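Local coordinates for cytoplasmic export protein 1 (Saccharomyces cerevisiae, PDB 3VWA) that binds tRNA and takes part in its nuclear export, probably collecting it from export receptors at the nuclear pore complex for delivery to the translation machinery, at residues A[243-248]-A[283-288]; A[504-508]-A[519-523]; A[414-418]-A[448-452]; A[342-346]-A[368-372]; A[394-398]-A[430-435]. All coordinates share one frame; numbering follows the deposited sequence.

Contact 1 (A[243-248]-A[283-288])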
# COMPACT_ATOMS: atom_id res chain seq x y z
N PHE A 243 9.71 0.78 18.14
CA PHE A 243 10.14 0.78 16.76
C PHE A 243 10.04 2.20 16.12
O PHE A 243 10.92 2.63 15.36
CB PHE A 243 9.42 -0.29 15.98
CG PHE A 243 9.70 -0.25 14.53
CD1 PHE A 243 10.93 -0.68 14.04
CD2 PHE A 243 8.78 0.30 13.65
CE1 PHE A 243 11.19 -0.59 12.71
CE2 PHE A 243 9.02 0.36 12.31
CZ PHE A 243 10.23 -0.08 11.83
N TYR A 244 9.01 2.93 16.50
CA TYR A 244 8.78 4.23 16.03
C TYR A 244 9.94 5.19 16.44
O TYR A 244 10.36 5.99 15.67
CB TYR A 244 7.44 4.70 16.60
CG TYR A 244 7.16 6.15 16.34
CD1 TYR A 244 6.85 6.60 15.05
CD2 TYR A 244 7.24 7.08 17.37
CE1 TYR A 244 6.60 7.92 14.79
CE2 TYR A 244 6.99 8.42 17.13
CZ TYR A 244 6.67 8.81 15.82
OH TYR A 244 6.39 10.12 15.54
N GLN A 245 10.45 5.06 17.64
CA GLN A 245 11.60 5.80 18.06
C GLN A 245 12.85 5.55 17.18
O GLN A 245 13.57 6.51 16.86
CB GLN A 245 11.89 5.58 19.55
CG GLN A 245 13.06 6.38 20.07
CD GLN A 245 13.50 5.98 21.47
OE1 GLN A 245 12.69 5.58 22.31
NE2 GLN A 245 14.80 6.11 21.73
N GLU A 246 13.10 4.28 16.83
CA GLU A 246 14.16 3.92 15.89
C GLU A 246 13.93 4.58 14.55
O GLU A 246 14.84 5.19 13.98
CB GLU A 246 14.20 2.39 15.64
CG GLU A 246 14.78 1.53 16.73
CD GLU A 246 14.63 0.05 16.40
OE1 GLU A 246 15.43 -0.50 15.62
OE2 GLU A 246 13.68 -0.57 16.93
N LEU A 247 12.70 4.47 14.05
CA LEU A 247 12.33 4.97 12.76
C LEU A 247 12.59 6.47 12.65
O LEU A 247 13.24 6.93 11.70
CB LEU A 247 10.86 4.70 12.52
CG LEU A 247 10.41 4.43 11.09
CD1 LEU A 247 11.31 3.40 10.41
CD2 LEU A 247 8.96 3.91 11.17
N ARG A 248 12.08 7.22 13.63
CA ARG A 248 12.28 8.66 13.71
C ARG A 248 13.72 9.10 13.71
O ARG A 248 13.98 10.22 13.33
CB ARG A 248 11.75 9.18 15.03
CG ARG A 248 10.43 9.91 14.97
CD ARG A 248 9.96 9.93 16.41
NE ARG A 248 9.83 11.27 16.96
CZ ARG A 248 9.77 11.55 18.26
NH1 ARG A 248 9.62 12.81 18.66
NH2 ARG A 248 9.87 10.59 19.17
N MSE A 283 1.63 5.64 8.23
CA MSE A 283 2.93 5.19 8.76
C MSE A 283 3.52 4.11 7.91
O MSE A 283 4.75 4.08 7.61
CB MSE A 283 2.92 4.70 10.21
CG MSE A 283 4.41 4.67 10.54
SE MSE A 283 4.84 4.11 12.33
CE MSE A 283 3.92 2.39 12.68
N ILE A 284 2.67 3.17 7.50
CA ILE A 284 3.14 2.12 6.63
C ILE A 284 3.43 2.66 5.22
O ILE A 284 4.53 2.46 4.69
CB ILE A 284 2.13 0.96 6.54
CG1 ILE A 284 2.12 0.23 7.90
CG2 ILE A 284 2.52 0.05 5.36
CD1 ILE A 284 1.41 -1.11 7.91
N GLU A 285 2.43 3.32 4.64
CA GLU A 285 2.48 3.81 3.26
C GLU A 285 3.55 4.85 3.03
O GLU A 285 4.26 4.79 2.03
CB GLU A 285 1.12 4.41 2.84
CG GLU A 285 -0.08 3.48 2.90
CD GLU A 285 -0.72 3.40 4.30
OE1 GLU A 285 -0.07 3.78 5.30
OE2 GLU A 285 -1.89 2.96 4.41
N ASN A 286 3.66 5.82 3.92
CA ASN A 286 4.49 6.99 3.65
C ASN A 286 5.68 7.15 4.58
O ASN A 286 6.39 8.12 4.47
CB ASN A 286 3.64 8.28 3.70
CG ASN A 286 2.49 8.26 2.71
OD1 ASN A 286 2.62 7.75 1.59
ND2 ASN A 286 1.33 8.72 3.14
N PHE A 287 5.90 6.22 5.49
CA PHE A 287 7.08 6.31 6.35
C PHE A 287 7.84 5.02 6.17
O PHE A 287 8.96 5.02 5.61
CB PHE A 287 6.68 6.53 7.82
CG PHE A 287 7.75 7.16 8.66
CD1 PHE A 287 9.06 7.26 8.21
CD2 PHE A 287 7.45 7.63 9.96
CE1 PHE A 287 10.05 7.81 9.01
CE2 PHE A 287 8.44 8.20 10.75
CZ PHE A 287 9.73 8.29 10.28
N ILE A 288 7.23 3.91 6.62
CA ILE A 288 7.95 2.64 6.58
C ILE A 288 8.38 2.20 5.16
O ILE A 288 9.58 1.92 4.92
CB ILE A 288 7.19 1.51 7.34
CG1 ILE A 288 7.01 1.88 8.81
CG2 ILE A 288 7.92 0.21 7.22
CD1 ILE A 288 6.10 0.96 9.60
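Leu247 and Phe287 lie at the middle of a buried helix-to-helix packing that joins the C-terminal part of helix 239-248 to the first turns of helix 283-303, in the helical part of the protein that follows the kinase-like N-terminal domain. The two short segments stand 12.3 Å apart axis to axis and incline by 34°, a wide spacing that large side chains bridge. Leu247 runs antiparallel to Phe287 and lays CG over one face of the ring, 4.0 Å from the centroid and displaced toward the rim, a CH-pi contact. From the same leucine, CD2 meets Ile288 CG1 at 3.7 Å, the two side chains lying nearly at right angles, and also approaches the selenium of Met283, a selenomethionine.

The tyrosine beside this centre points CG away from its own backbone N (chi1 172°), which swings the ring toward the partner helix. There Met283 SE comes to 4.2 Å from Tyr244 CD1, an oblique Met-aromatic contact, with Phe287 CE2 a little farther from Tyr244 CE1. Leu265 of helix 255-271 touches both Phe243 and Ile288, while Lys141 of the kinase-like domain makes a cation-pi contact with Phe287. A wider pi-type turn brings Ile288 N to 2.7 Å from Met283 O. At the other end of that isoleucine, the terminal methyl CD1 reaches the edge of the Phe243 ring, near its plane, 4.0 Å from CE2.

Contact 2 (A[504-508]-A[519-523]); sequences IAPGL and AKILF
The backbones come closest where the CA atoms of Leu508 and Ala519 stand 5.3 Å apart, and they diverge slightly toward Ile504 and Phe523. Residues 505-508 keep helical angles without the regular bonds, whereas 519-523 is true helix. At the near end Ala519 presses CB against the backbone, 3.5 Å from Gly507 C, an approach that the glycine allows. The segments belong to the second HEAT repeat (494-530), and the contact closes the turn between its two helices, 493-504 and 513-536.

Phe523 fills the wider end. With CG opposite the backbone N (chi1 -165°), its ring extends between Leu508, Ile504 and Ala505. Leu508 CD2 lies over one face, 3.9 Å from the centroid, as a CH-pi contact, while Ile504 CG2 and Ala505 CB approach obliquely. A serine in place of Phe523 would probably leave Leu508 CD2 and Ala505 CB without their packing surface and open a gap between turn and helix. The other methyl of Leu508, CD1, is wedged tightly at 3.4 Å from Lys520 CA. Ile504 CG1 meets Leu522 CD1 at 3.8 Å, and Leu484 of helix 474-487 covers both of these residues.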
# COMPACT_ATOMS: atom_id res chain seq x y z
N ILE A 504 -3.38 -36.54 -34.02
CA ILE A 504 -3.91 -37.42 -32.97
C ILE A 504 -3.58 -38.87 -33.17
O ILE A 504 -3.06 -39.53 -32.26
CB ILE A 504 -5.41 -37.30 -32.82
CG1 ILE A 504 -5.75 -35.86 -32.35
CG2 ILE A 504 -5.92 -38.33 -31.80
CD1 ILE A 504 -7.16 -35.41 -32.60
N ALA A 505 -3.84 -39.39 -34.36
CA ALA A 505 -3.91 -40.83 -34.49
C ALA A 505 -2.70 -41.67 -34.03
O ALA A 505 -2.88 -42.78 -33.59
CB ALA A 505 -4.35 -41.20 -35.93
N PRO A 506 -1.46 -41.16 -34.17
CA PRO A 506 -0.32 -41.95 -33.71
C PRO A 506 -0.36 -42.37 -32.22
O PRO A 506 0.20 -43.41 -31.83
CB PRO A 506 0.88 -41.03 -34.00
CG PRO A 506 0.44 -40.33 -35.27
CD PRO A 506 -1.04 -40.08 -35.08
N GLY A 507 -1.00 -41.55 -31.40
CA GLY A 507 -1.09 -41.79 -29.97
C GLY A 507 -1.95 -43.02 -29.67
O GLY A 507 -1.79 -43.67 -28.61
N LEU A 508 -2.86 -43.30 -30.59
CA LEU A 508 -3.59 -44.58 -30.64
C LEU A 508 -2.65 -45.78 -30.60
O LEU A 508 -3.03 -46.86 -30.09
CB LEU A 508 -4.36 -44.66 -31.94
CG LEU A 508 -5.87 -44.47 -32.05
CD1 LEU A 508 -6.49 -43.58 -31.00
CD2 LEU A 508 -6.15 -43.92 -33.45
N ALA A 519 -5.99 -41.40 -26.11
CA ALA A 519 -5.93 -40.94 -27.50
C ALA A 519 -7.16 -41.44 -28.22
O ALA A 519 -7.66 -40.78 -29.14
CB ALA A 519 -4.69 -41.46 -28.19
N LYS A 520 -7.59 -42.66 -27.88
CA LYS A 520 -8.76 -43.24 -28.55
C LYS A 520 -10.03 -42.39 -28.29
O LYS A 520 -10.82 -42.14 -29.19
CB LYS A 520 -8.99 -44.70 -28.13
CG LYS A 520 -10.20 -45.32 -28.82
CD LYS A 520 -10.16 -46.85 -28.82
CE LYS A 520 -11.22 -47.40 -27.89
NZ LYS A 520 -12.58 -47.18 -28.44
N ILE A 521 -10.16 -41.90 -27.06
CA ILE A 521 -11.35 -41.18 -26.68
C ILE A 521 -11.32 -39.81 -27.37
O ILE A 521 -12.30 -39.33 -27.85
CB ILE A 521 -11.46 -41.08 -25.14
CG1 ILE A 521 -11.65 -42.48 -24.50
CG2 ILE A 521 -12.62 -40.19 -24.75
CD1 ILE A 521 -11.50 -42.50 -22.96
N LEU A 522 -10.15 -39.21 -27.44
CA LEU A 522 -9.95 -37.94 -28.08
C LEU A 522 -10.22 -38.02 -29.56
O LEU A 522 -10.97 -37.22 -30.13
CB LEU A 522 -8.48 -37.61 -27.87
CG LEU A 522 -7.96 -36.18 -27.78
CD1 LEU A 522 -6.72 -36.03 -28.65
CD2 LEU A 522 -8.97 -35.04 -27.92
N PHE A 523 -9.60 -39.00 -30.20
CA PHE A 523 -9.81 -39.30 -31.60
C PHE A 523 -11.27 -39.41 -31.99
O PHE A 523 -11.70 -38.85 -33.02
CB PHE A 523 -9.12 -40.64 -31.89
CG PHE A 523 -8.92 -40.93 -33.35
CD1 PHE A 523 -8.32 -39.99 -34.20
CD2 PHE A 523 -9.30 -42.17 -33.89
CE1 PHE A 523 -8.12 -40.27 -35.56
CE2 PHE A 523 -9.09 -42.46 -35.23
CZ PHE A 523 -8.47 -41.51 -36.08

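Contact 3 (A[414-418]-A[448-452])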
# COMPACT_ATOMS: atom_id res chain seq x y z
N ARG A 414 6.07 -7.73 -31.73
CA ARG A 414 7.33 -8.45 -31.88
C ARG A 414 7.55 -9.47 -30.74
O ARG A 414 7.68 -10.66 -31.00
CB ARG A 414 8.50 -7.47 -31.99
CG ARG A 414 9.81 -8.15 -32.33
CD ARG A 414 10.71 -7.30 -33.22
NE ARG A 414 11.84 -8.08 -33.73
N GLN A 415 7.59 -8.99 -29.49
CA GLN A 415 7.72 -9.85 -28.30
C GLN A 415 6.86 -11.09 -28.32
O GLN A 415 7.34 -12.19 -28.13
CB GLN A 415 7.43 -9.08 -27.00
CG GLN A 415 8.65 -8.32 -26.50
CD GLN A 415 8.30 -7.28 -25.46
OE1 GLN A 415 7.15 -6.85 -25.35
NE2 GLN A 415 9.29 -6.85 -24.72
N LEU A 416 5.58 -10.90 -28.60
CA LEU A 416 4.62 -11.99 -28.51
C LEU A 416 4.67 -12.99 -29.69
O LEU A 416 4.69 -14.22 -29.51
CB LEU A 416 3.23 -11.36 -28.43
CG LEU A 416 2.05 -12.15 -27.93
CD1 LEU A 416 2.28 -12.54 -26.49
CD2 LEU A 416 0.81 -11.29 -28.06
N ASN A 417 4.71 -12.42 -30.89
CA ASN A 417 4.39 -13.11 -32.11
C ASN A 417 5.60 -13.57 -32.83
O ASN A 417 5.50 -14.34 -33.76
CB ASN A 417 3.61 -12.16 -33.02
CG ASN A 417 2.33 -11.69 -32.37
OD1 ASN A 417 1.47 -12.50 -32.03
ND2 ASN A 417 2.22 -10.38 -32.13
N ASN A 418 6.76 -13.08 -32.41
CA ASN A 418 7.99 -13.44 -33.05
C ASN A 418 8.83 -14.18 -32.05
O ASN A 418 9.12 -15.34 -32.23
CB ASN A 418 8.70 -12.17 -33.57
CG ASN A 418 9.95 -12.47 -34.39
OD1 ASN A 418 10.81 -13.26 -33.99
ND2 ASN A 418 10.07 -11.82 -35.53
N THR A 448 -4.35 -18.52 -29.04
CA THR A 448 -5.40 -17.65 -29.51
C THR A 448 -5.13 -16.18 -29.25
O THR A 448 -5.95 -15.36 -29.70
CB THR A 448 -6.75 -17.96 -28.80
OG1 THR A 448 -6.52 -18.07 -27.41
CG2 THR A 448 -7.33 -19.28 -29.26
N ILE A 449 -4.06 -15.82 -28.52
CA ILE A 449 -3.74 -14.37 -28.40
C ILE A 449 -2.60 -13.88 -29.31
O ILE A 449 -2.25 -12.71 -29.28
CB ILE A 449 -3.47 -13.84 -26.96
CG1 ILE A 449 -2.15 -14.40 -26.45
CG2 ILE A 449 -4.70 -14.06 -26.08
CD1 ILE A 449 -2.10 -14.47 -24.96
N LEU A 450 -2.04 -14.78 -30.10
CA LEU A 450 -1.12 -14.38 -31.14
C LEU A 450 -1.86 -13.52 -32.17
O LEU A 450 -3.06 -13.71 -32.45
CB LEU A 450 -0.49 -15.62 -31.79
CG LEU A 450 0.68 -16.28 -31.04
CD1 LEU A 450 0.67 -16.09 -29.54
CD2 LEU A 450 0.70 -17.77 -31.34
N SER A 451 -1.19 -12.52 -32.72
CA SER A 451 -1.79 -11.86 -33.87
C SER A 451 -1.33 -12.58 -35.17
O SER A 451 -0.45 -12.12 -35.89
CB SER A 451 -1.52 -10.34 -33.85
OG SER A 451 -0.26 -10.01 -34.42
N THR A 452 -1.87 -13.76 -35.41
CA THR A 452 -1.79 -14.37 -36.75
C THR A 452 -3.13 -14.94 -37.14
O THR A 452 -4.10 -14.87 -36.38
CB THR A 452 -0.79 -15.55 -36.86
OG1 THR A 452 -0.67 -16.22 -35.59
CG2 THR A 452 0.53 -15.07 -37.47
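Asn417 turns its side-chain amide toward the backbone of Ser451 and makes the one hydrogen bond of this surface contact, between helix 413-427 and the loop that leads from helix 433-446 to helix 454-469. The contact thus links a helix that begins in the first HEAT repeat (381-419) to a connection farther along the superhelical stack. Ser451 N donates to Asn417 OD1 at 2.7 Å, with an angle of 153° at the hydrogen. The donor stands above the carbonyl plane of the amide, 40° out of it, and therefore not on a lone pair. The torsion of the asparagine puts CG beside its own backbone N (chi1 -60°), and in that position ND2 can bond back to Glu413 O, one turn earlier. The amide is consequently held through both of its polar atoms, which should fix its flip.

Leu450 also meets this oxygen, its CA 3.3 Å from Asn417 OD1. Its side chain passes on to Leu421 and to Ile460 of the next helix, and only loosely to Leu416, whose CG is 4.5 Å from Leu450 CD1. Val408 touches both Leu416 and Ile449, extending the apolar side of the contact. In the loop, Ser451 is the centre of an inverse gamma turn, closed by a weak bond from Thr452 N to Leu450 O. Two residues before that serine, the backbone carbonyl of Ile449 receives the CD2 methyl of Leu416, 3.6 Å from Ile449 O.

Contact 4 (A[342-346]-A[368-372]); sequences FNDLI and LIGPL
Leu368 reaches across with CD2, which meets the Phe342 ring obliquely at 3.7 Å from CZ and also touches Ile346 CD1, 3.9 Å away. The leucine and isoleucine approach tip to tip, whereas the leucine crosses the phenylalanine at about a right angle. Beyond the turn, Pro371 lies alongside Phe342 and sets CB at the ring edge, 3.9 Å from CE2.

Phe342 opens helix 342-351, and the loop it meets joins helices 355-368 and 374-387. The contact thus sets the start of one helix of the alpha-solenoid on the turn that follows the next, ahead of HEAT repeats 1 and 2. Helix 321-335 backs it, with Leu329 on both Ile346 and Leu368.

Leu372 ends the segment and spreads its two methyls: CD1 lies 3.9 Å from both Phe342 CD2 and Asn343 CA, and CD2 packs on Ile346 CG2 at 3.9 Å. Asn343 meets this leucine through CA and CB, while its ND2 bonds to Glu376. Ile346 carries CG1 beside its backbone N (chi1 -71°), which lays that carbon over one face of the Phe342 ring while CG2 faces Leu372. A glycine at Ile346 is likely to bare that ring face and open a gap beside Leu368 CD2 and Leu372 CD2.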
# COMPACT_ATOMS: atom_id res chain seq x y z
N PHE A 342 9.18 3.30 -7.26
CA PHE A 342 8.87 1.90 -7.11
C PHE A 342 9.15 1.20 -8.46
O PHE A 342 9.87 0.19 -8.55
CB PHE A 342 7.40 1.80 -6.75
CG PHE A 342 6.93 0.40 -6.51
CD1 PHE A 342 7.45 -0.35 -5.46
CD2 PHE A 342 5.99 -0.18 -7.33
CE1 PHE A 342 7.05 -1.65 -5.25
CE2 PHE A 342 5.56 -1.48 -7.12
CZ PHE A 342 6.09 -2.21 -6.07
N ASN A 343 8.62 1.78 -9.52
CA ASN A 343 8.89 1.28 -10.84
C ASN A 343 10.40 1.02 -11.06
O ASN A 343 10.75 -0.07 -11.52
CB ASN A 343 8.28 2.21 -11.92
CG ASN A 343 9.02 3.56 -12.09
OD1 ASN A 343 9.82 3.99 -11.23
ND2 ASN A 343 8.75 4.24 -13.22
N ASP A 344 11.28 1.97 -10.67
CA ASP A 344 12.73 1.79 -10.83
C ASP A 344 13.29 0.72 -9.93
O ASP A 344 14.20 -0.00 -10.31
CB ASP A 344 13.50 3.11 -10.64
CG ASP A 344 13.15 4.15 -11.69
OD1 ASP A 344 12.63 3.78 -12.77
OD2 ASP A 344 13.38 5.35 -11.45
N LEU A 345 12.68 0.58 -8.75
CA LEU A 345 13.08 -0.42 -7.77
C LEU A 345 12.87 -1.82 -8.33
O LEU A 345 13.74 -2.67 -8.25
CB LEU A 345 12.26 -0.24 -6.48
CG LEU A 345 12.81 -0.98 -5.23
CD1 LEU A 345 12.52 -0.17 -3.98
CD2 LEU A 345 12.24 -2.37 -5.05
N ILE A 346 11.71 -2.01 -8.95
CA ILE A 346 11.30 -3.31 -9.43
C ILE A 346 12.16 -3.66 -10.64
O ILE A 346 12.63 -4.76 -10.74
CB ILE A 346 9.79 -3.33 -9.76
CG1 ILE A 346 8.98 -3.27 -8.46
CG2 ILE A 346 9.42 -4.52 -10.65
CD1 ILE A 346 9.09 -4.49 -7.59
N LEU A 368 2.15 -6.82 -9.95
CA LEU A 368 2.93 -5.61 -10.26
C LEU A 368 2.44 -4.92 -11.53
O LEU A 368 2.83 -3.81 -11.83
CB LEU A 368 4.42 -5.91 -10.32
CG LEU A 368 5.10 -6.36 -9.00
CD1 LEU A 368 6.38 -7.13 -9.24
CD2 LEU A 368 5.32 -5.16 -8.08
N ILE A 369 1.56 -5.58 -12.28
CA ILE A 369 0.99 -4.96 -13.49
C ILE A 369 -0.12 -4.03 -13.09
O ILE A 369 -1.14 -4.47 -12.55
CB ILE A 369 0.48 -6.05 -14.46
CG1 ILE A 369 1.62 -7.01 -14.77
CG2 ILE A 369 -0.17 -5.43 -15.71
CD1 ILE A 369 1.21 -8.27 -15.46
N GLY A 370 0.10 -2.74 -13.31
CA GLY A 370 -0.72 -1.69 -12.74
C GLY A 370 0.20 -0.66 -12.10
O GLY A 370 0.47 0.39 -12.67
N PRO A 371 0.67 -0.95 -10.89
CA PRO A 371 1.69 -0.12 -10.30
C PRO A 371 2.70 0.24 -11.36
O PRO A 371 3.23 1.36 -11.39
CB PRO A 371 2.37 -1.05 -9.28
CG PRO A 371 1.47 -2.20 -9.10
CD PRO A 371 0.31 -2.11 -10.05
N LEU A 372 3.02 -0.75 -12.19
CA LEU A 372 3.87 -0.56 -13.34
C LEU A 372 2.98 -0.68 -14.58
O LEU A 372 2.14 -1.58 -14.66
CB LEU A 372 4.99 -1.61 -13.33
CG LEU A 372 6.29 -1.30 -12.55
CD1 LEU A 372 6.21 -1.50 -11.03
CD2 LEU A 372 7.43 -2.15 -13.10

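Contact 5 (A[394-398]-A[430-435]); sequences ATLRL and DSDVEI
The guanidinium of Arg397 has Ala394 CA over one face, 3.5 Å above the plane and toward its rim, and the carboxylate of Asp430 at its edge. The two flat groups are nearly coplanar, 26° apart, and meet side-on as a salt bridge: NH2 donates to Asp430 OD2 at 2.7 Å, almost straight (168°) and in the guanidinium plane, while NE donates to Asp430 OD1 at 3.1 Å, that oxygen being tilted from the plane. Both oxygens use their syn lone pairs. This Arg-Asp pairing between successive helical units resembles the ladder of other HEAT proteins, and helix 394-407 lies in the first HEAT repeat (381-419). The remaining nitrogen, NH1, bonds to Asp391 O, so the whole group is gripped; a bend at chi3 (-60°) turns it toward the aspartate.

Asp430 OD2 has a second donor on its anti side, Asp432 N at 2.9 Å, which closes an Asx turn and positions the carboxylate for the arginine. Two residues on, Asp432 is the N-cap of helix 433-446, its OD2 accepting from Ile435 N and weakly from Glu434 N.

Beyond the salt bridge the contact is largely apolar. Leu398 CD2 packs on the aliphatic part of Glu434, 3.7 Å from CG, while the acid end of that residue pairs with Lys475. Ile435 CD1 approaches the guanidinium obliquely, 3.5 Å from Arg397 CB and equally near NE.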
# COMPACT_ATOMS: atom_id res chain seq x y z
N ALA A 394 16.35 -25.57 -12.94
CA ALA A 394 15.16 -26.00 -13.67
C ALA A 394 13.91 -25.44 -13.03
O ALA A 394 12.89 -25.19 -13.70
CB ALA A 394 15.10 -27.52 -13.74
N THR A 395 13.99 -25.20 -11.73
CA THR A 395 12.82 -24.65 -11.01
C THR A 395 12.60 -23.16 -11.36
O THR A 395 11.42 -22.70 -11.47
CB THR A 395 12.89 -24.95 -9.50
OG1 THR A 395 14.15 -24.47 -9.02
CG2 THR A 395 12.89 -26.42 -9.26
N LEU A 396 13.68 -22.41 -11.57
CA LEU A 396 13.48 -21.03 -12.04
C LEU A 396 12.90 -21.05 -13.47
O LEU A 396 11.97 -20.29 -13.79
CB LEU A 396 14.75 -20.18 -12.00
CG LEU A 396 14.67 -18.74 -11.47
CD1 LEU A 396 15.58 -17.78 -12.22
CD2 LEU A 396 13.26 -18.18 -11.40
N ARG A 397 13.45 -21.92 -14.33
CA ARG A 397 12.89 -22.05 -15.70
C ARG A 397 11.43 -22.45 -15.70
O ARG A 397 10.63 -21.78 -16.36
CB ARG A 397 13.66 -23.07 -16.53
CG ARG A 397 15.14 -22.83 -16.51
CD ARG A 397 15.81 -23.50 -17.70
NE ARG A 397 15.65 -24.96 -17.77
CZ ARG A 397 16.44 -25.83 -17.12
NH1 ARG A 397 17.41 -25.42 -16.30
NH2 ARG A 397 16.27 -27.13 -17.27
N LEU A 398 11.07 -23.49 -14.95
CA LEU A 398 9.65 -23.87 -14.82
C LEU A 398 8.80 -22.71 -14.30
O LEU A 398 7.80 -22.36 -14.89
CB LEU A 398 9.45 -25.08 -13.90
CG LEU A 398 8.01 -25.64 -13.77
CD1 LEU A 398 7.47 -26.13 -15.10
CD2 LEU A 398 7.92 -26.76 -12.71
N ASP A 430 13.43 -29.26 -23.40
CA ASP A 430 14.21 -29.00 -22.20
C ASP A 430 14.57 -30.31 -21.58
O ASP A 430 13.77 -31.26 -21.60
CB ASP A 430 13.37 -28.17 -21.21
CG ASP A 430 14.21 -27.49 -20.13
OD1 ASP A 430 14.50 -26.30 -20.27
OD2 ASP A 430 14.56 -28.16 -19.13
N SER A 431 15.75 -30.35 -20.94
CA SER A 431 16.16 -31.52 -20.19
C SER A 431 15.20 -31.95 -19.07
O SER A 431 15.11 -33.12 -18.78
CB SER A 431 17.58 -31.32 -19.64
OG SER A 431 17.64 -30.14 -18.87
N ASP A 432 14.46 -31.02 -18.47
CA ASP A 432 13.45 -31.35 -17.46
C ASP A 432 12.07 -31.73 -18.07
O ASP A 432 11.51 -30.99 -18.90
CB ASP A 432 13.35 -30.18 -16.47
CG ASP A 432 12.52 -30.53 -15.25
OD1 ASP A 432 13.11 -30.85 -14.20
OD2 ASP A 432 11.28 -30.44 -15.32
N VAL A 433 11.53 -32.88 -17.65
CA VAL A 433 10.25 -33.38 -18.16
C VAL A 433 9.11 -32.46 -17.76
O VAL A 433 8.13 -32.26 -18.52
CB VAL A 433 9.98 -34.85 -17.71
CG1 VAL A 433 9.81 -34.94 -16.19
CG2 VAL A 433 8.75 -35.43 -18.41
N GLU A 434 9.23 -31.89 -16.57
CA GLU A 434 8.20 -31.01 -16.06
C GLU A 434 8.03 -29.74 -16.99
O GLU A 434 6.91 -29.33 -17.32
CB GLU A 434 8.46 -30.73 -14.59
CG GLU A 434 7.28 -30.19 -13.80
CD GLU A 434 6.11 -31.16 -13.71
OE1 GLU A 434 6.33 -32.39 -13.81
OE2 GLU A 434 4.96 -30.68 -13.53
N ILE A 435 9.14 -29.21 -17.46
CA ILE A 435 9.19 -28.06 -18.32
C ILE A 435 8.65 -28.41 -19.67
O ILE A 435 7.89 -27.63 -20.24
CB ILE A 435 10.63 -27.48 -18.42
CG1 ILE A 435 11.05 -26.90 -17.07
CG2 ILE A 435 10.71 -26.39 -19.51
CD1 ILE A 435 12.49 -26.35 -17.03

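In the fold
Contacts 1 and 4 are the buried ones, near the middle of the chain, with centres 22 Å apart, and both rest on aromatic and aliphatic packing without a hydrogen bond across. Contact 2, toward the far end, is equally apolar but only partly buried, and it is the one that joins the two helices of a single repeat. Contact 3 lies at the surface and contact 5 is partly buried; both use polar groups: one amide-to-backbone bond in 414-418/448-452, a salt bridge and helix cap in 394-398/430-435. The two interlock along the sequence. Consecutive helices 394-407, 413-427 and 433-446 tie them together, although about 16 Å separates their nearest atoms.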